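Long-range contacts in Two-component system sensor histidine kinase (Bacteroides thetaiotaomicron, PDB 3OTT), which probably senses saccharides through its extracellular beta-propeller and beta-sandwich region and is thought to signal through a cytoplasmic kinase that phosphorylates histidine: residues P369-H377 with I388-R396; T415-Y423 with I434-F442. All coordinates share one frame; numbering follows the deposited sequence.

Contact 1: P369-H377 with I388-R396; sequences PLSHNRIRH and IATDGSINR
Strands 375-377 and 388-390 run antiparallel, pairing Ile-375 with Thr-390 and then forming a classic beta bulge, in which Arg-376 and His-377 both face Ala-389. Ala-389 O accepts from Arg-376 N at 2.8 Å and, weakly, from His-377 N. Asp-391 is gripped from several directions. Its CB lies over the centre of one face of the His-372 ring, 3.5 Å from the centroid, in a CH-pi contact. His-372 ND1 accepts Arg-374 N at 3.2 Å in the ring plane, fixing the ring's rotation. The carboxylate forms a salt bridge with Arg-376, whose bend at chi3 (73°) turns NH1 back to the syn side of Asp-391 OD1 at 3.2 Å. Strands 375-380 and 386-390 are the first two of a propeller blade, within a two-component regulator propeller repeat. Arg-374 runs alongside Asp-391, CD 3.4 Å from OD2, but its guanidinium goes to Asp-72, Asp-113 and Gln-129 of the second subunit. That subunit supplies Tyr-75 to His-372 NE2 and Gln-129 O to Arg-376 NH2. In the preceding loop Ser-371 OG donates to Gly-392 O at 2.8 Å and receives Asn-395 ND2 at 3.2 Å, while Leu-370 CD2 and Ile-388 CD1 meet tip to tip, 4.0 Å apart.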
loop_
_atom_site.group_PDB
_atom_site.type_symbol
_atom_site.label_atom_id
_atom_site.label_comp_id
_atom_site.label_asym_id
_atom_site.label_seq_id
_atom_site.Cartn_x
_atom_site.Cartn_y
_atom_site.Cartn_z
ATOM N N PRO B 369 20.320 -0.560 -3.040
ATOM C CA PRO B 369 20.308 -0.507 -4.503
ATOM C C PRO B 369 20.711 -1.807 -5.176
ATOM O O PRO B 369 21.328 -2.657 -4.558
ATOM C CB PRO B 369 21.292 0.648 -4.828
ATOM C CG PRO B 369 22.250 0.696 -3.623
ATOM C CD PRO B 369 21.556 0.019 -2.455
ATOM N N LEU B 370 20.284 -1.980 -6.422
ATOM C CA LEU B 370 20.774 -3.022 -7.297
ATOM C C LEU B 370 21.227 -2.410 -8.605
ATOM O O LEU B 370 20.656 -1.413 -9.037
ATOM C CB LEU B 370 19.688 -4.009 -7.622
ATOM C CG LEU B 370 19.647 -5.319 -6.863
ATOM C CD1 LEU B 370 18.708 -6.307 -7.592
ATOM C CD2 LEU B 370 21.010 -5.867 -6.708
ATOM N N SER B 371 22.231 -3.003 -9.231
ATOM C CA SER B 371 22.711 -2.543 -10.531
ATOM C C SER B 371 21.582 -2.519 -11.590
ATOM O O SER B 371 21.668 -1.708 -12.494
ATOM C CB SER B 371 23.906 -3.387 -11.059
ATOM O OG SER B 371 23.568 -4.793 -11.006
ATOM N N HIS B 372 20.550 -3.374 -11.446
ATOM C CA HIS B 372 19.439 -3.560 -12.427
ATOM C C HIS B 372 18.312 -4.305 -11.738
ATOM O O HIS B 372 18.561 -5.194 -10.914
ATOM C CB HIS B 372 19.863 -4.407 -13.642
ATOM C CG HIS B 372 19.093 -4.129 -14.898
ATOM N ND1 HIS B 372 17.804 -4.578 -15.117
ATOM C CD2 HIS B 372 19.432 -3.444 -16.011
ATOM C CE1 HIS B 372 17.378 -4.164 -16.298
ATOM N NE2 HIS B 372 18.343 -3.474 -16.864
ATOM N N ASN B 373 17.069 -3.973 -12.098
ATOM C CA ASN B 373 15.911 -4.629 -11.509
ATOM C C ASN B 373 15.621 -6.056 -11.998
ATOM O O ASN B 373 14.996 -6.866 -11.270
ATOM C CB ASN B 373 14.674 -3.747 -11.732
ATOM C CG ASN B 373 14.617 -2.608 -10.745
ATOM O OD1 ASN B 373 15.271 -2.648 -9.712
ATOM N ND2 ASN B 373 13.873 -1.599 -11.056
ATOM N N ARG B 374 16.032 -6.356 -13.213
ATOM C CA ARG B 374 15.623 -7.598 -13.844
ATOM C C ARG B 374 16.562 -8.740 -13.401
ATOM O O ARG B 374 17.716 -8.798 -13.786
ATOM C CB ARG B 374 15.560 -7.424 -15.368
ATOM C CG ARG B 374 14.942 -8.576 -16.147
ATOM C CD ARG B 374 14.375 -8.153 -17.542
ATOM N NE ARG B 374 13.292 -7.184 -17.481
ATOM C CZ ARG B 374 12.006 -7.471 -17.280
ATOM N NH1 ARG B 374 11.557 -8.750 -17.140
ATOM N NH2 ARG B 374 11.146 -6.473 -17.240
ATOM N N ILE B 375 16.046 -9.599 -12.535
ATOM C CA ILE B 375 16.775 -10.689 -11.927
ATOM C C ILE B 375 16.508 -11.874 -12.829
ATOM O O ILE B 375 15.344 -12.092 -13.260
ATOM C CB ILE B 375 16.161 -11.039 -10.544
ATOM C CG1 ILE B 375 16.070 -9.787 -9.629
ATOM C CG2 ILE B 375 16.999 -12.148 -9.886
ATOM C CD1 ILE B 375 17.336 -9.046 -9.554
ATOM N N ARG B 376 17.557 -12.629 -13.139
ATOM C CA ARG B 376 17.435 -13.782 -14.046
ATOM C C ARG B 376 17.843 -15.109 -13.370
ATOM O O ARG B 376 17.428 -16.164 -13.793
ATOM C CB ARG B 376 18.193 -13.531 -15.361
ATOM C CG ARG B 376 18.055 -12.106 -15.898
ATOM C CD ARG B 376 18.316 -11.901 -17.349
ATOM N NE ARG B 376 17.213 -12.445 -18.030
ATOM C CZ ARG B 376 16.354 -11.846 -18.857
ATOM N NH1 ARG B 376 16.415 -10.557 -19.243
ATOM N NH2 ARG B 376 15.416 -12.650 -19.313
ATOM N N HIS B 377 18.577 -15.046 -12.271
ATOM C CA HIS B 377 18.985 -16.262 -11.601
ATOM C C HIS B 377 19.587 -15.962 -10.249
ATOM O O HIS B 377 20.264 -14.939 -10.080
ATOM C CB HIS B 377 19.940 -17.123 -12.431
ATOM C CG HIS B 377 20.002 -18.550 -11.977
ATOM N ND1 HIS B 377 21.193 -19.210 -11.734
ATOM C CD2 HIS B 377 19.018 -19.429 -11.669
ATOM C CE1 HIS B 377 20.933 -20.448 -11.341
ATOM N NE2 HIS B 377 19.617 -20.605 -11.303
ATOM N N ILE B 388 23.794 -13.464 -7.813
ATOM C CA ILE B 388 22.602 -13.243 -8.627
ATOM C C ILE B 388 23.040 -12.851 -10.044
ATOM O O ILE B 388 24.086 -12.162 -10.216
ATOM C CB ILE B 388 21.597 -12.228 -7.995
ATOM C CG1 ILE B 388 22.300 -10.914 -7.734
ATOM C CG2 ILE B 388 20.965 -12.756 -6.600
ATOM C CD1 ILE B 388 21.302 -9.727 -7.626
ATOM N N ALA B 389 22.283 -13.309 -11.041
ATOM C CA ALA B 389 22.544 -12.877 -12.386
ATOM C C ALA B 389 21.431 -11.919 -12.741
ATOM O O ALA B 389 20.226 -12.192 -12.442
ATOM C CB ALA B 389 22.582 -14.099 -13.378
ATOM N N THR B 390 21.825 -10.802 -13.363
ATOM C CA THR B 390 20.885 -9.743 -13.731
ATOM C C THR B 390 21.244 -9.105 -15.080
ATOM O O THR B 390 22.309 -9.427 -15.639
ATOM C CB THR B 390 20.849 -8.573 -12.677
ATOM O OG1 THR B 390 21.933 -7.678 -12.900
ATOM C CG2 THR B 390 20.792 -9.042 -11.207
ATOM N N ASP B 391 20.400 -8.171 -15.572
ATOM C CA ASP B 391 20.664 -7.434 -16.810
ATOM C C ASP B 391 21.609 -6.283 -16.561
ATOM O O ASP B 391 21.913 -5.536 -17.495
ATOM C CB ASP B 391 19.358 -6.890 -17.492
ATOM C CG ASP B 391 18.613 -7.960 -18.307
ATOM O OD1 ASP B 391 19.118 -9.115 -18.414
ATOM O OD2 ASP B 391 17.492 -7.679 -18.787
ATOM N N GLY B 392 22.087 -6.166 -15.312
ATOM C CA GLY B 392 23.205 -5.308 -14.929
ATOM C C GLY B 392 24.368 -6.146 -14.340
ATOM O O GLY B 392 24.901 -5.827 -13.262
ATOM N N SER B 393 24.751 -7.204 -15.055
ATOM C CA SER B 393 25.878 -8.079 -14.727
ATOM C C SER B 393 25.601 -8.900 -13.450
ATOM O O SER B 393 24.448 -8.999 -13.022
ATOM C CB SER B 393 27.216 -7.296 -14.671
ATOM O OG SER B 393 28.346 -8.177 -14.533
ATOM N N ILE B 394 26.645 -9.512 -12.879
ATOM C CA ILE B 394 26.513 -10.388 -11.755
ATOM C C ILE B 394 26.832 -9.673 -10.445
ATOM O O ILE B 394 27.644 -8.767 -10.395
ATOM C CB ILE B 394 27.387 -11.645 -11.919
ATOM C CG1 ILE B 394 28.877 -11.316 -12.102
ATOM C CG2 ILE B 394 26.964 -12.389 -13.131
ATOM C CD1 ILE B 394 29.790 -12.506 -11.663
ATOM N N ASN B 395 26.164 -10.072 -9.382
ATOM C CA ASN B 395 26.454 -9.519 -8.073
ATOM C C ASN B 395 26.620 -10.618 -7.031
ATOM O O ASN B 395 26.028 -11.697 -7.159
ATOM C CB ASN B 395 25.307 -8.639 -7.631
ATOM C CG ASN B 395 25.107 -7.419 -8.514
ATOM O OD1 ASN B 395 25.619 -6.373 -8.215
ATOM N ND2 ASN B 395 24.307 -7.545 -9.563
ATOM N N ARG B 396 27.392 -10.309 -5.978
ATOM C CA ARG B 396 27.569 -11.185 -4.854
ATOM C C ARG B 396 27.012 -10.513 -3.593
ATOM O O ARG B 396 27.287 -9.343 -3.365
ATOM C CB ARG B 396 29.066 -11.463 -4.660
ATOM C CG ARG B 396 29.421 -12.253 -3.376
ATOM C CD ARG B 396 30.921 -12.711 -3.295
ATOM N NE ARG B 396 31.822 -11.590 -3.033
ATOM C CZ ARG B 396 31.923 -10.960 -1.851
ATOM N NH1 ARG B 396 31.200 -11.347 -0.813
ATOM N NH2 ARG B 396 32.739 -9.934 -1.712
#

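Contact 2: T415-Y423 with I434-F442; sequences TYNTNWTYY and ISTCLGGIF
Cys-437 is wedged between two aromatic side chains: chi1 170° swings its SG out to the edge of the six-membered Trp-420 ring, 3.7 Å from CE3, while its CB is 3.5 Å from Tyr-422 CE1. Leu-438 lies alongside the same indole, CD1 3.7 Å from Trp-420 CZ3. Beside this group, Ile-434 CG2 packs on Thr-421 CG2 at 3.6 Å, and Thr-421 OG1 donates to Thr-418 O at 2.7 Å. With an alanine in place of Thr-421, Thr-418 O would probably lose its hydroxyl donor and a gap would open beside Ile-434. Thr-436 OG1 is buried without a polar partner. At the start of the loop, Tyr-416 CB meets Phe-442 CZ at 3.9 Å. An Asx turn shapes this loop, Asn-417 OD1 accepting from Asn-419 N. Backbone bonds hold the strand ends in register, Cys-437 N to Trp-420 O at 3.0 Å, Ser-435 O and N to Tyr-422 N and Tyr-423 O. Arg-131 of the second subunit packs on Trp-420 and Cys-437, and Ile-409 backs Phe-442 and Ile-434. Tyr-422 and Tyr-423 both face Ser-435, a classic beta bulge in the hairpin that opens a four-stranded beta-propeller blade.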
loop_
_atom_site.group_PDB
_atom_site.type_symbol
_atom_site.label_atom_id
_atom_site.label_comp_id
_atom_site.label_asym_id
_atom_site.label_seq_id
_atom_site.Cartn_x
_atom_site.Cartn_y
_atom_site.Cartn_z
ATOM N N THR B 415 35.920 -7.605 -26.070
ATOM C CA THR B 415 34.790 -7.447 -27.007
ATOM C C THR B 415 33.446 -7.823 -26.369
ATOM O O THR B 415 32.431 -7.191 -26.584
ATOM C CB THR B 415 35.019 -8.352 -28.221
ATOM O OG1 THR B 415 36.292 -8.044 -28.781
ATOM C CG2 THR B 415 33.957 -8.126 -29.286
ATOM N N TYR B 416 33.449 -8.884 -25.579
ATOM C CA TYR B 416 32.252 -9.394 -24.998
ATOM C C TYR B 416 32.307 -9.126 -23.510
ATOM O O TYR B 416 33.380 -9.031 -22.906
ATOM C CB TYR B 416 32.152 -10.893 -25.259
ATOM C CG TYR B 416 32.313 -11.268 -26.719
ATOM C CD1 TYR B 416 33.341 -12.114 -27.110
ATOM C CD2 TYR B 416 31.400 -10.798 -27.703
ATOM C CE1 TYR B 416 33.499 -12.467 -28.433
ATOM C CE2 TYR B 416 31.539 -11.138 -29.034
ATOM C CZ TYR B 416 32.595 -11.983 -29.403
ATOM O OH TYR B 416 32.787 -12.363 -30.732
ATOM N N ASN B 417 31.143 -8.997 -22.905
ATOM C CA ASN B 417 31.113 -8.700 -21.517
ATOM C C ASN B 417 29.914 -9.407 -20.906
ATOM O O ASN B 417 29.147 -10.103 -21.614
ATOM C CB ASN B 417 31.067 -7.181 -21.295
ATOM C CG ASN B 417 29.777 -6.559 -21.830
ATOM O OD1 ASN B 417 28.673 -7.047 -21.543
ATOM N ND2 ASN B 417 29.912 -5.490 -22.620
ATOM N N THR B 418 29.714 -9.129 -19.620
ATOM C CA THR B 418 28.791 -9.851 -18.779
ATOM C C THR B 418 27.544 -9.021 -18.365
ATOM O O THR B 418 26.787 -9.408 -17.486
ATOM C CB THR B 418 29.651 -10.347 -17.591
ATOM O OG1 THR B 418 29.129 -11.538 -17.069
ATOM C CG2 THR B 418 29.752 -9.340 -16.527
ATOM N N ASN B 419 27.314 -7.883 -19.017
ATOM C CA ASN B 419 26.170 -6.993 -18.710
ATOM C C ASN B 419 24.825 -7.686 -18.599
ATOM O O ASN B 419 24.075 -7.439 -17.662
ATOM C CB ASN B 419 26.025 -5.904 -19.788
ATOM C CG ASN B 419 27.071 -4.818 -19.657
ATOM O OD1 ASN B 419 27.803 -4.731 -18.640
ATOM N ND2 ASN B 419 27.166 -3.968 -20.702
ATOM N N TRP B 420 24.533 -8.546 -19.582
ATOM C CA TRP B 420 23.314 -9.336 -19.591
ATOM C C TRP B 420 23.578 -10.782 -19.198
ATOM O O TRP B 420 23.804 -11.608 -20.045
ATOM C CB TRP B 420 22.645 -9.255 -20.980
ATOM C CG TRP B 420 22.216 -7.836 -21.352
ATOM C CD1 TRP B 420 22.112 -6.745 -20.502
ATOM C CD2 TRP B 420 21.815 -7.370 -22.650
ATOM N NE1 TRP B 420 21.661 -5.658 -21.199
ATOM C CE2 TRP B 420 21.457 -6.007 -22.512
ATOM C CE3 TRP B 420 21.692 -7.982 -23.914
ATOM C CZ2 TRP B 420 21.008 -5.224 -23.604
ATOM C CZ3 TRP B 420 21.234 -7.207 -25.009
ATOM C CH2 TRP B 420 20.900 -5.835 -24.836
ATOM N N THR B 421 23.515 -11.079 -17.915
ATOM C CA THR B 421 23.782 -12.410 -17.368
ATOM C C THR B 421 22.529 -13.216 -17.097
ATOM O O THR B 421 21.618 -12.702 -16.450
ATOM C CB THR B 421 24.649 -12.295 -16.060
ATOM O OG1 THR B 421 25.939 -11.797 -16.458
ATOM C CG2 THR B 421 24.884 -13.726 -15.439
ATOM N N TYR B 422 22.473 -14.465 -17.597
ATOM C CA TYR B 422 21.256 -15.298 -17.511
ATOM C C TYR B 422 21.373 -16.401 -16.505
ATOM O O TYR B 422 20.341 -16.790 -15.976
ATOM C CB TYR B 422 20.836 -15.950 -18.872
ATOM C CG TYR B 422 20.086 -14.944 -19.730
ATOM C CD1 TYR B 422 20.704 -13.743 -20.120
ATOM C CD2 TYR B 422 18.740 -15.149 -20.085
ATOM C CE1 TYR B 422 20.012 -12.770 -20.883
ATOM C CE2 TYR B 422 18.037 -14.162 -20.855
ATOM C CZ TYR B 422 18.688 -12.993 -21.239
ATOM O OH TYR B 422 18.039 -12.041 -21.986
ATOM N N TYR B 423 22.593 -16.904 -16.256
ATOM C CA TYR B 423 22.766 -18.078 -15.408
ATOM C C TYR B 423 24.200 -18.138 -14.911
ATOM O O TYR B 423 25.159 -17.687 -15.593
ATOM C CB TYR B 423 22.433 -19.370 -16.195
ATOM C CG TYR B 423 21.619 -20.415 -15.478
ATOM C CD1 TYR B 423 20.262 -20.189 -15.176
ATOM C CD2 TYR B 423 22.178 -21.635 -15.113
ATOM C CE1 TYR B 423 19.483 -21.148 -14.518
ATOM C CE2 TYR B 423 21.407 -22.594 -14.441
ATOM C CZ TYR B 423 20.061 -22.335 -14.171
ATOM O OH TYR B 423 19.306 -23.270 -13.498
ATOM N N ILE B 434 29.498 -18.492 -16.228
ATOM C CA ILE B 434 28.516 -17.416 -16.373
ATOM C C ILE B 434 27.976 -17.395 -17.791
ATOM O O ILE B 434 28.735 -17.267 -18.738
ATOM C CB ILE B 434 29.151 -16.057 -16.037
ATOM C CG1 ILE B 434 29.689 -16.074 -14.610
ATOM C CG2 ILE B 434 28.160 -14.896 -16.236
ATOM C CD1 ILE B 434 30.856 -15.107 -14.410
ATOM N N SER B 435 26.673 -17.589 -17.931
ATOM C CA SER B 435 26.105 -17.556 -19.245
ATOM C C SER B 435 25.505 -16.176 -19.486
ATOM O O SER B 435 24.873 -15.605 -18.602
ATOM C CB SER B 435 25.065 -18.675 -19.446
ATOM O OG SER B 435 23.797 -18.342 -18.899
ATOM N N THR B 436 25.663 -15.695 -20.707
ATOM C CA THR B 436 25.276 -14.362 -21.089
ATOM C C THR B 436 24.344 -14.327 -22.361
ATOM O O THR B 436 24.283 -15.262 -23.136
ATOM C CB THR B 436 26.615 -13.646 -21.354
ATOM O OG1 THR B 436 27.229 -13.360 -20.077
ATOM C CG2 THR B 436 26.443 -12.410 -22.024
ATOM N N CYS B 437 23.657 -13.217 -22.585
ATOM C CA CYS B 437 23.136 -12.919 -23.892
ATOM C C CYS B 437 24.243 -12.086 -24.580
ATOM O O CYS B 437 24.830 -11.177 -23.955
ATOM C CB CYS B 437 21.827 -12.120 -23.752
ATOM S SG CYS B 437 21.136 -11.378 -25.278
ATOM N N LEU B 438 24.592 -12.424 -25.808
ATOM C CA LEU B 438 25.589 -11.665 -26.609
ATOM C C LEU B 438 27.073 -11.921 -26.325
ATOM O O LEU B 438 27.898 -11.738 -27.220
ATOM C CB LEU B 438 25.356 -10.141 -26.617
ATOM C CG LEU B 438 24.158 -9.506 -27.350
ATOM C CD1 LEU B 438 24.263 -7.975 -27.051
ATOM C CD2 LEU B 438 24.146 -9.750 -28.857
ATOM N N GLY B 439 27.430 -12.362 -25.117
ATOM C CA GLY B 439 28.838 -12.662 -24.857
ATOM C C GLY B 439 29.188 -14.133 -24.696
ATOM O O GLY B 439 30.256 -14.475 -24.209
ATOM N N GLY B 440 28.312 -15.036 -25.084
ATOM C CA GLY B 440 28.617 -16.442 -24.834
ATOM C C GLY B 440 28.725 -16.826 -23.359
ATOM O O GLY B 440 27.968 -16.329 -22.528
ATOM N N ILE B 441 29.636 -17.764 -23.052
ATOM C CA ILE B 441 29.885 -18.201 -21.670
ATOM C C ILE B 441 31.288 -17.765 -21.163
ATOM O O ILE B 441 32.305 -17.848 -21.861
ATOM C CB ILE B 441 29.767 -19.754 -21.546
ATOM C CG1 ILE B 441 28.345 -20.240 -21.922
ATOM C CG2 ILE B 441 30.166 -20.238 -20.135
ATOM C CD1 ILE B 441 28.346 -21.742 -22.436
ATOM N N PHE B 442 31.332 -17.284 -19.944
ATOM C CA PHE B 442 32.598 -16.887 -19.319
ATOM C C PHE B 442 32.889 -17.860 -18.175
ATOM O O PHE B 442 31.963 -18.252 -17.411
ATOM C CB PHE B 442 32.482 -15.469 -18.718
ATOM C CG PHE B 442 32.194 -14.406 -19.739
ATOM C CD1 PHE B 442 30.891 -14.162 -20.205
ATOM C CD2 PHE B 442 33.225 -13.624 -20.231
ATOM C CE1 PHE B 442 30.641 -13.131 -21.187
ATOM C CE2 PHE B 442 32.981 -12.629 -21.230
ATOM C CZ PHE B 442 31.698 -12.388 -21.679
#

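Contacts 1 and 2 follow one another along the chain and show one design used twice: each pairs the first two strands of a blade and packs the loop before them against the turn into the third, with a bulge at the same place. Their centres are about 12 Å apart, and the blades meet directly, through probable hydrogen bonds from Ser-393 N to Asn-419 O (2.7 Å) and from Thr-421 N to Thr-390 O (3.1 Å), and through the stacked rings of His-377 and Tyr-423. Contact 1 centres on Asp-391, salt-bridged to Arg-376, contact 2 on Cys-437 among aromatics, and both touch the second subunit. Neither contributes a residue to the hexatantalum dodecabromide pocket.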